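Putative phosphomannomutase (Thermus thermophilus, PDB 1TUO) probably catalyses the magnesium-dependent interconversion of sugar phosphates by moving a phosphoryl group, in the manner of phosphohexose mutases. Local coordinates at residues D56-A61 and M105-H110; P87-S92 and E345-L350; L156-F161 and F196-G201; S177-H182 and P205-R210. One frame throughout, in Å; residues are numbered along the deposited sequence.

Contact 1 of 4, residues D56-A61 and M105-H110; sequences DTRFLA and MLTASH
The hydroxyl of Thr107 and the carboxylate of Asp56 form the polar core of this buried contact. OG1 of Thr107 donates to OD1 of Asp56 at 2.6 Å, arriving from above the carboxylate plane, and accepts from the backbone N of Ser109 at 2.9 Å in an ST turn. OD1 has two further partners: NE of Arg58, in a salt bridge whose hydrogen bond is weak, and a water that also accepts from that NE and donates to Ser109 O. The other oxygen, OD2, takes Arg58 N at 2.9 Å and closes an Asx turn. The Arg58 side chain, extended from CG to NE, carries its guanidinium across Ala108, whose CB sits over the centre of one face, 3.4 Å from CZ. At the edge of that group, NH2 donates in plane to Ser109 O at 2.9 Å and also to Asn111 O, while NH1 serves Pro112 O and Tyr115 O. Asp56 N bonds to Leu106 O at 3.1 Å, tying the loop to the end of strand 102-106. Ser109 OG bonds to Asp249 and Asp251. Thr107-Ala108-Ser109-His110 belongs to the Thr-Ala-Ser-His-Asn-Pro signature of phosphohexomutases, whose serine carries the phosphoryl group in relatives, probably Ser109 here.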
# COMPACT_ATOMS: atom_id res chain seq x y z
N ASP A 56 -12.73 1.51 -6.39
CA ASP A 56 -12.78 0.52 -5.33
C ASP A 56 -14.23 0.29 -4.90
O ASP A 56 -15.13 0.49 -5.71
CB ASP A 56 -11.88 0.91 -4.15
CG ASP A 56 -12.27 2.22 -3.50
OD1 ASP A 56 -11.46 2.71 -2.68
OD2 ASP A 56 -13.37 2.75 -3.78
N THR A 57 -14.45 -0.13 -3.66
CA THR A 57 -15.82 -0.40 -3.21
C THR A 57 -16.49 0.75 -2.48
O THR A 57 -17.60 0.60 -1.97
CB THR A 57 -15.87 -1.62 -2.27
OG1 THR A 57 -15.20 -1.30 -1.04
CG2 THR A 57 -15.20 -2.82 -2.91
N ARG A 58 -15.83 1.90 -2.43
CA ARG A 58 -16.41 3.06 -1.74
C ARG A 58 -17.72 3.50 -2.37
O ARG A 58 -17.96 3.25 -3.55
CB ARG A 58 -15.39 4.19 -1.70
CG ARG A 58 -14.26 3.90 -0.74
CD ARG A 58 -13.06 4.83 -0.84
NE ARG A 58 -12.03 4.33 0.06
CZ ARG A 58 -11.95 4.66 1.35
NH1 ARG A 58 -12.82 5.51 1.88
NH2 ARG A 58 -11.04 4.08 2.13
N PHE A 59 -18.57 4.13 -1.58
CA PHE A 59 -19.88 4.57 -2.06
C PHE A 59 -19.75 5.50 -3.27
O PHE A 59 -19.01 6.48 -3.23
CB PHE A 59 -20.64 5.28 -0.92
CG PHE A 59 -22.10 5.49 -1.22
CD1 PHE A 59 -23.00 4.43 -1.13
CD2 PHE A 59 -22.57 6.74 -1.58
CE1 PHE A 59 -24.36 4.62 -1.41
CE2 PHE A 59 -23.93 6.94 -1.86
CZ PHE A 59 -24.82 5.88 -1.78
N LEU A 60 -20.47 5.17 -4.33
CA LEU A 60 -20.47 5.94 -5.58
C LEU A 60 -19.14 5.93 -6.33
O LEU A 60 -19.01 6.60 -7.35
CB LEU A 60 -20.88 7.40 -5.32
CG LEU A 60 -22.37 7.67 -5.10
CD1 LEU A 60 -22.54 9.12 -4.67
CD2 LEU A 60 -23.16 7.38 -6.37
N ALA A 61 -18.15 5.17 -5.85
CA ALA A 61 -16.87 5.14 -6.55
C ALA A 61 -17.08 4.69 -8.00
O ALA A 61 -16.44 5.20 -8.93
CB ALA A 61 -15.89 4.19 -5.85
N MET A 105 -7.42 6.18 -10.60
CA MET A 105 -8.09 5.26 -9.70
C MET A 105 -8.94 6.01 -8.67
O MET A 105 -8.47 6.88 -7.95
CB MET A 105 -7.02 4.43 -8.98
CG MET A 105 -7.62 3.46 -7.96
SD MET A 105 -8.33 2.00 -8.74
CE MET A 105 -9.07 1.28 -7.27
N LEU A 106 -10.22 5.65 -8.62
CA LEU A 106 -11.13 6.25 -7.67
C LEU A 106 -11.00 5.44 -6.38
O LEU A 106 -11.48 4.30 -6.30
CB LEU A 106 -12.58 6.21 -8.19
CG LEU A 106 -13.04 7.35 -9.10
CD1 LEU A 106 -13.12 8.65 -8.29
CD2 LEU A 106 -12.09 7.50 -10.29
N THR A 107 -10.33 6.03 -5.40
CA THR A 107 -10.12 5.37 -4.13
C THR A 107 -9.60 6.35 -3.09
O THR A 107 -9.07 7.41 -3.44
CB THR A 107 -9.10 4.21 -4.26
OG1 THR A 107 -9.02 3.48 -3.03
CG2 THR A 107 -7.70 4.75 -4.58
N ALA A 108 -9.78 5.99 -1.82
CA ALA A 108 -9.27 6.76 -0.70
C ALA A 108 -8.51 5.75 0.15
O ALA A 108 -8.30 5.93 1.36
CB ALA A 108 -10.41 7.40 0.09
N SER A 109 -8.12 4.66 -0.50
CA SER A 109 -7.30 3.61 0.10
C SER A 109 -7.74 3.09 1.47
O SER A 109 -8.75 2.39 1.58
CB SER A 109 -5.85 4.12 0.16
OG SER A 109 -4.92 3.11 0.53
N HIS A 110 -6.99 3.43 2.50
CA HIS A 110 -7.27 2.96 3.86
C HIS A 110 -8.03 3.97 4.73
O HIS A 110 -8.23 3.73 5.92
CB HIS A 110 -5.95 2.64 4.54
CG HIS A 110 -5.06 3.82 4.70
ND1 HIS A 110 -5.08 4.63 5.81
CD2 HIS A 110 -4.17 4.39 3.84
CE1 HIS A 110 -4.24 5.64 5.64
NE2 HIS A 110 -3.68 5.52 4.45
O HOH W 1 -10.88 1.78 -0.25

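Contact 2 of 4, residues P87-S92 and E345-L350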
# COMPACT_ATOMS: atom_id res chain seq x y z
N PRO A 87 -8.49 -3.80 -7.19
CA PRO A 87 -7.40 -3.38 -6.31
C PRO A 87 -6.57 -2.35 -7.08
O PRO A 87 -6.48 -2.41 -8.32
CB PRO A 87 -6.58 -4.66 -6.11
CG PRO A 87 -7.55 -5.76 -6.36
CD PRO A 87 -8.40 -5.25 -7.49
N THR A 88 -5.98 -1.40 -6.36
CA THR A 88 -5.13 -0.40 -6.99
C THR A 88 -4.06 -1.08 -7.87
O THR A 88 -3.83 -0.66 -9.01
CB THR A 88 -4.45 0.49 -5.93
OG1 THR A 88 -5.39 1.49 -5.50
CG2 THR A 88 -3.19 1.17 -6.47
N PRO A 89 -3.40 -2.12 -7.34
CA PRO A 89 -2.38 -2.76 -8.18
C PRO A 89 -2.89 -3.32 -9.50
O PRO A 89 -2.14 -3.37 -10.48
CB PRO A 89 -1.79 -3.84 -7.26
CG PRO A 89 -2.88 -4.07 -6.23
CD PRO A 89 -3.39 -2.68 -5.98
N LEU A 90 -4.16 -3.74 -9.56
CA LEU A 90 -4.70 -4.25 -10.82
C LEU A 90 -4.83 -3.07 -11.80
O LEU A 90 -4.54 -3.21 -13.00
CB LEU A 90 -6.07 -4.90 -10.62
CG LEU A 90 -6.85 -5.27 -11.90
CD1 LEU A 90 -5.98 -6.16 -12.77
CD2 LEU A 90 -8.15 -5.98 -11.54
N LEU A 91 -5.26 -1.92 -11.30
CA LEU A 91 -5.38 -0.76 -12.17
C LEU A 91 -4.00 -0.36 -12.68
O LEU A 91 -3.81 -0.11 -13.87
CB LEU A 91 -6.06 0.40 -11.42
CG LEU A 91 -6.31 1.74 -12.13
CD1 LEU A 91 -5.04 2.57 -12.12
CD2 LEU A 91 -6.81 1.51 -13.54
N SER A 92 -3.02 -0.32 -11.78
CA SER A 92 -1.66 0.05 -12.18
C SER A 92 -1.11 -0.97 -13.18
O SER A 92 -0.44 -0.61 -14.15
CB SER A 92 -0.75 0.15 -10.96
OG SER A 92 -1.14 1.23 -10.13
N GLU A 345 4.77 0.00 -7.86
CA GLU A 345 3.55 0.31 -7.12
C GLU A 345 3.40 -0.60 -5.90
O GLU A 345 4.00 -1.67 -5.83
CB GLU A 345 2.36 0.09 -8.07
CG GLU A 345 0.98 0.22 -7.44
CD GLU A 345 0.64 1.66 -7.12
OE1 GLU A 345 0.10 2.35 -8.00
OE2 GLU A 345 0.92 2.09 -5.98
N ARG A 346 2.61 -0.16 -4.92
CA ARG A 346 2.36 -0.97 -3.73
C ARG A 346 1.35 -2.03 -4.13
O ARG A 346 0.29 -1.71 -4.68
CB ARG A 346 1.80 -0.10 -2.61
CG ARG A 346 2.80 0.90 -2.07
CD ARG A 346 2.17 1.90 -1.11
NE ARG A 346 1.32 2.87 -1.80
CZ ARG A 346 1.11 4.11 -1.36
NH1 ARG A 346 1.69 4.52 -0.24
NH2 ARG A 346 0.33 4.93 -2.05
N ASP A 347 1.65 -3.30 -3.87
CA ASP A 347 0.72 -4.38 -4.22
C ASP A 347 0.50 -5.32 -3.05
O ASP A 347 1.36 -6.14 -2.72
CB ASP A 347 1.26 -5.15 -5.44
CG ASP A 347 0.26 -6.16 -5.98
OD1 ASP A 347 0.31 -6.45 -7.20
OD2 ASP A 347 -0.58 -6.66 -5.20
N GLY A 348 -0.65 -5.18 -2.40
CA GLY A 348 -0.97 -6.01 -1.26
C GLY A 348 -1.31 -7.45 -1.60
O GLY A 348 -1.22 -8.34 -0.76
N ILE A 349 -1.72 -7.67 -2.85
CA ILE A 349 -2.06 -9.01 -3.30
C ILE A 349 -0.76 -9.80 -3.48
O ILE A 349 -0.63 -10.93 -2.99
CB ILE A 349 -2.85 -8.96 -4.62
CG1 ILE A 349 -4.13 -8.14 -4.43
CG2 ILE A 349 -3.16 -10.38 -5.09
CD1 ILE A 349 -5.04 -8.65 -3.31
N LEU A 350 0.21 -9.21 -4.16
CA LEU A 350 1.48 -9.90 -4.34
C LEU A 350 2.18 -10.06 -2.99
O LEU A 350 2.84 -11.07 -2.75
CB LEU A 350 2.40 -9.15 -5.31
CG LEU A 350 3.76 -9.84 -5.53
CD1 LEU A 350 3.53 -11.28 -5.97
CD2 LEU A 350 4.56 -9.09 -6.58
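Pro89 packs its ring carbons against the side chain of Asp347, the two groups crossing at about a right angle. Followed outward, the Asp347 side chain meets the proline at every atom. Its CB lies 3.8 Å from Pro89 CB, and its CG is closer, 3.4 Å from the same carbon. At the tip the two oxygens divide their work. OD1 rests against Pro89 CB and is hydrogen-bonded beyond the two segments to Tyr160 OH and His342 NE2. OD2 touches Pro89 CG at 3.6 Å and turns to its own helix, accepting from Leu350 N at 2.9 Å, from above the carboxylate plane, and more weakly from Ile349 N. With CG anti to the backbone N (chi1 -172°), the carboxylate is held between the proline and these amides. Backbone O of Arg346, 3.9 Å from Pro89 CB, is buried here without a polar partner in the model.

A second, polar junction lies one helical turn along. Glu345 bends at chi2 (73°), and its OE1 receives the hydroxyl OG of Ser92 at 2.7 Å on the anti side, close to the carboxylate plane. Lys121 forms a salt bridge to the same oxygen, and the methyl CG2 of Thr88 lies against it. OE2 uses its anti lone pair for Arg346 N, which fixes the rotation of the carboxylate. Asp347 is thus the N-cap of helix 348-362, set against the first turn of helix 88-97 where the first and third alpha/beta/alpha domains of the mutase meet.

Contact 3 of 4, residues L156-F161 and F196-G201; sequences LREAYF and FLRHVG
Phe161 supplies most of the apolar contact, sliding past Phe196 with the two side chains pointing in opposite directions. Its CD1 lies 3.7 Å from Phe196 CB, and the backbone N of Phe196 stands over one face of the ring, 3.5 Å from CZ. Arg157 O, from the preceding turn of Phe161's own helix, approaches the opposite face. The Phe196 ring in turn presents its edge to the backbone O of Phe161, with CE1 3.6 Å from that oxygen.

Aromatic contacts continue at His199. Phe161 CB makes a CH-pi contact over the imidazole face, 3.8 Å from the ring centroid and 20° off the normal. The two rings themselves meet obliquely, with planes 44° apart. His199 has CG anti to its backbone N (chi1 177°), which extends the imidazole toward the other helix and lays its face against that methylene.

The polar interactions gather at the solvent-exposed edge of the contact. Glu158, bent at chi2, brings OE1 to 3.2 Å from Arg198 NH2 in a salt bridge, with carboxylate and guanidinium planes nearly perpendicular. The same oxygen accepts a weak hydrogen bond from His199 ND1, also at 3.2 Å. NE2, on the far side of the imidazole, is bound to Glu162 OE1.

Chemically, the junction of helices 157-165 and 192-199 is oily within and charged at its margin. With a glutamate at each of its nitrogens, His199 would probably be biased toward its protonated form, although the solvent-facing position of Glu158 should moderate the effect.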
# COMPACT_ATOMS: atom_id res chain seq x y z
N LEU A 156 -9.64 -7.41 -16.61
CA LEU A 156 -8.25 -7.85 -16.78
C LEU A 156 -7.73 -8.70 -15.63
O LEU A 156 -6.52 -8.85 -15.46
CB LEU A 156 -7.33 -6.63 -16.96
CG LEU A 156 -7.27 -6.08 -18.39
CD1 LEU A 156 -6.45 -4.81 -18.42
CD2 LEU A 156 -6.67 -7.13 -19.30
N ARG A 157 -8.65 -9.26 -14.85
CA ARG A 157 -8.27 -10.08 -13.72
C ARG A 157 -7.35 -11.23 -14.13
O ARG A 157 -6.30 -11.44 -13.52
CB ARG A 157 -9.53 -10.62 -13.04
CG ARG A 157 -9.24 -11.39 -11.78
CD ARG A 157 -10.52 -11.81 -11.08
NE ARG A 157 -11.33 -10.65 -10.70
CZ ARG A 157 -12.17 -10.65 -9.67
NH1 ARG A 157 -12.31 -11.75 -8.94
NH2 ARG A 157 -12.87 -9.56 -9.38
N GLU A 158 -7.75 -11.98 -15.16
CA GLU A 158 -6.95 -13.11 -15.61
C GLU A 158 -5.54 -12.70 -16.00
O GLU A 158 -4.57 -13.37 -15.63
CB GLU A 158 -7.62 -13.78 -16.81
CG GLU A 158 -8.90 -14.55 -16.47
CD GLU A 158 -8.64 -15.78 -15.62
OE1 GLU A 158 -8.45 -15.64 -14.40
OE2 GLU A 158 -8.63 -16.89 -16.19
N ALA A 159 -5.41 -11.60 -16.73
CA ALA A 159 -4.09 -11.13 -17.15
C ALA A 159 -3.26 -10.72 -15.93
O ALA A 159 -2.05 -10.93 -15.91
CB ALA A 159 -4.23 -9.95 -18.11
N TYR A 160 -3.92 -10.14 -14.94
CA TYR A 160 -3.24 -9.73 -13.71
C TYR A 160 -2.70 -10.97 -13.00
O TYR A 160 -1.58 -10.97 -12.49
CB TYR A 160 -4.21 -8.97 -12.80
CG TYR A 160 -3.64 -8.57 -11.45
CD1 TYR A 160 -2.51 -7.75 -11.36
CD2 TYR A 160 -4.23 -9.02 -10.27
CE1 TYR A 160 -1.98 -7.39 -10.10
CE2 TYR A 160 -3.71 -8.67 -9.03
CZ TYR A 160 -2.59 -7.85 -8.95
OH TYR A 160 -2.08 -7.53 -7.70
N PHE A 161 -3.50 -12.03 -12.97
CA PHE A 161 -3.08 -13.26 -12.33
C PHE A 161 -1.87 -13.85 -13.06
O PHE A 161 -0.93 -14.34 -12.43
CB PHE A 161 -4.22 -14.29 -12.30
CG PHE A 161 -5.36 -13.91 -11.39
CD1 PHE A 161 -5.14 -13.20 -10.21
CD2 PHE A 161 -6.66 -14.30 -11.70
CE1 PHE A 161 -6.19 -12.89 -9.36
CE2 PHE A 161 -7.72 -14.00 -10.85
CZ PHE A 161 -7.49 -13.28 -9.67
N PHE A 196 -6.46 -16.05 -7.83
CA PHE A 196 -5.12 -16.36 -8.33
C PHE A 196 -4.76 -17.83 -8.19
O PHE A 196 -4.23 -18.44 -9.11
CB PHE A 196 -4.06 -15.54 -7.59
CG PHE A 196 -2.66 -16.00 -7.87
CD1 PHE A 196 -2.02 -15.67 -9.05
CD2 PHE A 196 -2.00 -16.84 -6.96
CE1 PHE A 196 -0.74 -16.16 -9.34
CE2 PHE A 196 -0.73 -17.34 -7.24
CZ PHE A 196 -0.10 -17.00 -8.43
N LEU A 197 -5.03 -18.39 -7.01
CA LEU A 197 -4.71 -19.78 -6.74
C LEU A 197 -5.50 -20.71 -7.65
O LEU A 197 -4.94 -21.66 -8.22
CB LEU A 197 -5.01 -20.11 -5.27
CG LEU A 197 -4.12 -19.39 -4.26
CD1 LEU A 197 -4.65 -19.60 -2.85
CD2 LEU A 197 -2.68 -19.89 -4.38
N ARG A 198 -6.79 -20.45 -7.79
CA ARG A 198 -7.64 -21.26 -8.64
C ARG A 198 -7.13 -21.12 -10.07
O ARG A 198 -7.18 -22.06 -10.86
CB ARG A 198 -9.09 -20.80 -8.54
CG ARG A 198 -10.01 -21.35 -9.63
CD ARG A 198 -10.66 -20.19 -10.37
NE ARG A 198 -9.65 -19.28 -10.90
CZ ARG A 198 -9.88 -18.02 -11.25
NH1 ARG A 198 -11.10 -17.50 -11.11
NH2 ARG A 198 -8.89 -17.27 -11.73
N HIS A 199 -6.63 -19.93 -10.39
CA HIS A 199 -6.11 -19.64 -11.72
C HIS A 199 -4.89 -20.50 -12.08
O HIS A 199 -4.74 -20.92 -13.24
CB HIS A 199 -5.71 -18.17 -11.83
CG HIS A 199 -5.10 -17.80 -13.14
ND1 HIS A 199 -5.85 -17.56 -14.28
CD2 HIS A 199 -3.80 -17.64 -13.51
CE1 HIS A 199 -5.04 -17.27 -15.28
NE2 HIS A 199 -3.80 -17.31 -14.84
N VAL A 200 -4.03 -20.75 -11.10
CA VAL A 200 -2.83 -21.55 -11.32
C VAL A 200 -2.99 -23.01 -10.88
O VAL A 200 -2.01 -23.76 -10.86
CB VAL A 200 -1.61 -20.94 -10.60
CG1 VAL A 200 -1.25 -19.60 -11.22
CG2 VAL A 200 -1.92 -20.77 -9.12
N GLY A 201 -4.21 -23.39 -10.51
CA GLY A 201 -4.51 -24.75 -10.08
C GLY A 201 -3.88 -25.16 -8.75
O GLY A 201 -3.64 -26.34 -8.50

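Contact 4 of 4, residues S177-H182 and P205-R210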
# COMPACT_ATOMS: atom_id res chain seq x y z
N SER A 177 1.38 -25.91 3.94
CA SER A 177 0.60 -26.91 4.66
C SER A 177 -0.49 -26.37 5.57
O SER A 177 -1.11 -27.13 6.32
CB SER A 177 1.55 -27.80 5.47
OG SER A 177 2.35 -27.02 6.34
N GLY A 178 -0.74 -25.07 5.52
CA GLY A 178 -1.77 -24.51 6.37
C GLY A 178 -2.97 -23.98 5.61
O GLY A 178 -3.26 -24.41 4.49
N VAL A 179 -3.67 -23.05 6.24
CA VAL A 179 -4.83 -22.42 5.64
C VAL A 179 -4.57 -20.92 5.65
O VAL A 179 -4.00 -20.39 6.60
CB VAL A 179 -6.11 -22.69 6.46
CG1 VAL A 179 -5.90 -22.31 7.91
CG2 VAL A 179 -7.28 -21.90 5.89
N LEU A 180 -4.97 -20.24 4.58
CA LEU A 180 -4.78 -18.81 4.51
C LEU A 180 -6.12 -18.11 4.71
O LEU A 180 -7.08 -18.36 3.98
CB LEU A 180 -4.19 -18.40 3.16
CG LEU A 180 -3.97 -16.89 2.96
CD1 LEU A 180 -2.96 -16.36 3.96
CD2 LEU A 180 -3.49 -16.62 1.54
N TYR A 181 -6.19 -17.25 5.72
CA TYR A 181 -7.40 -16.50 5.97
C TYR A 181 -7.18 -15.17 5.27
O TYR A 181 -6.10 -14.59 5.37
CB TYR A 181 -7.61 -16.27 7.47
CG TYR A 181 -8.00 -17.52 8.23
CD1 TYR A 181 -7.04 -18.44 8.64
CD2 TYR A 181 -9.34 -17.78 8.53
CE1 TYR A 181 -7.41 -19.60 9.33
CE2 TYR A 181 -9.72 -18.93 9.22
CZ TYR A 181 -8.74 -19.84 9.61
OH TYR A 181 -9.11 -20.98 10.30
N HIS A 182 -8.20 -14.71 4.55
CA HIS A 182 -8.10 -13.43 3.85
C HIS A 182 -9.25 -12.52 4.25
O HIS A 182 -10.39 -12.72 3.82
CB HIS A 182 -8.14 -13.62 2.33
CG HIS A 182 -8.07 -12.33 1.57
ND1 HIS A 182 -8.42 -12.22 0.24
CD2 HIS A 182 -7.68 -11.09 1.96
CE1 HIS A 182 -8.26 -10.97 -0.16
NE2 HIS A 182 -7.80 -10.27 0.87
N PRO A 205 -6.08 -23.87 0.49
CA PRO A 205 -7.36 -23.36 1.00
C PRO A 205 -7.32 -21.92 1.50
O PRO A 205 -6.44 -21.55 2.28
CB PRO A 205 -7.70 -24.36 2.10
CG PRO A 205 -6.36 -24.73 2.63
CD PRO A 205 -5.56 -24.93 1.36
N VAL A 206 -8.27 -21.12 1.05
CA VAL A 206 -8.37 -19.73 1.48
C VAL A 206 -9.73 -19.52 2.11
O VAL A 206 -10.76 -19.72 1.46
CB VAL A 206 -8.19 -18.74 0.30
CG1 VAL A 206 -8.57 -17.33 0.74
CG2 VAL A 206 -6.75 -18.77 -0.18
N ARG A 207 -9.73 -19.15 3.38
CA ARG A 207 -10.97 -18.91 4.10
C ARG A 207 -11.17 -17.40 4.19
O ARG A 207 -10.40 -16.70 4.83
CB ARG A 207 -10.91 -19.55 5.48
CG ARG A 207 -10.79 -21.07 5.40
CD ARG A 207 -10.69 -21.72 6.77
NE ARG A 207 -10.53 -23.18 6.68
CZ ARG A 207 -10.33 -23.98 7.72
NH1 ARG A 207 -10.29 -23.47 8.95
NH2 ARG A 207 -10.18 -25.28 7.54
N PRO A 208 -12.21 -16.89 3.52
CA PRO A 208 -12.54 -15.47 3.50
C PRO A 208 -13.14 -14.91 4.78
O PRO A 208 -13.85 -15.60 5.51
CB PRO A 208 -13.53 -15.38 2.34
CG PRO A 208 -14.32 -16.63 2.53
CD PRO A 208 -13.23 -17.68 2.80
N ILE A 209 -12.83 -13.65 5.02
CA ILE A 209 -13.33 -12.90 6.17
C ILE A 209 -13.72 -11.54 5.60
O ILE A 209 -12.93 -10.91 4.88
CB ILE A 209 -12.24 -12.72 7.25
CG1 ILE A 209 -12.01 -14.05 7.98
CG2 ILE A 209 -12.66 -11.65 8.24
CD1 ILE A 209 -10.91 -14.00 9.02
N ARG A 210 -14.94 -11.10 5.88
CA ARG A 210 -15.44 -9.81 5.39
C ARG A 210 -15.20 -9.66 3.88
O ARG A 210 -14.75 -8.61 3.41
CB ARG A 210 -14.79 -8.67 6.18
CG ARG A 210 -15.21 -8.66 7.65
CD ARG A 210 -14.79 -7.41 8.42
NE ARG A 210 -13.34 -7.32 8.63
CZ ARG A 210 -12.77 -6.61 9.60
NH1 ARG A 210 -13.53 -5.92 10.45
NH2 ARG A 210 -11.46 -6.59 9.73
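Leu180 and Tyr181 pair in parallel with Val206 and Arg207, as adjacent strands of a mixed sheet, and His182 with Pro208 extends the register. The backbone ladder is the tight part. Leu180 N donates to Pro205 O at 3.0 Å in an almost straight bond (173°), and Leu180 O takes Arg207 N at 2.8 Å. Two residues on, His182 N donates to Arg207 O at 3.0 Å and His182 O accepts from Ile209 N at 2.9 Å. CA-H...O contacts fill the steps between, the shortest from Val206 CA to Leu180 O at 3.1 Å.

Toward solvent the fit is looser and depends on the long side chain of Arg207. Running extended from CG to NE, it lies alongside Tyr181 and points the same way, with the guanidinium plane nearly perpendicular to the phenol ring. NH1 makes a weak hydrogen bond to Tyr181 OH at 3.1 Å; that hydroxyl is also bound to Glu239. Crossing the arginine at about a right angle, Val179 places CG2 over one guanidinium face, 3.5 Å from Arg207 CD. Exposed Pro205 leans its ring on Gly178 O.

Helix 192-199, the connection of this beta-alpha-beta unit, packs on the face bearing His182, Val206 and Pro208. Helix 230-236 covers Tyr181 and Ile209 on the other face. Strand 206-209 forms the sheet margin, while strand 180-183 pairs on its other side with strand 244-248.

The four contacts form a chain of touching neighbours. Contact 1 meets contact 2 where Met105 CG lies 3.9 Å from Thr88 OG1, their centres about 14 Å apart. Contact 2 packs on contact 3 through Leu90 CD1, 3.3 Å from Tyr160 CB, which joins the first alpha/beta/alpha domain to the second. Contact 3 reaches contact 4 inside the second domain, Leu197 CD1 lying 3.5 Å from Val206 CG2. Asp251, in the probable metal-binding loop, is shared by contact 1 and, through a hydrogen bond from Thr88 OG1, contact 2, which places both beside the presumed active site. Contact 4 remains about 9 Å from contact 1 between nearest atoms.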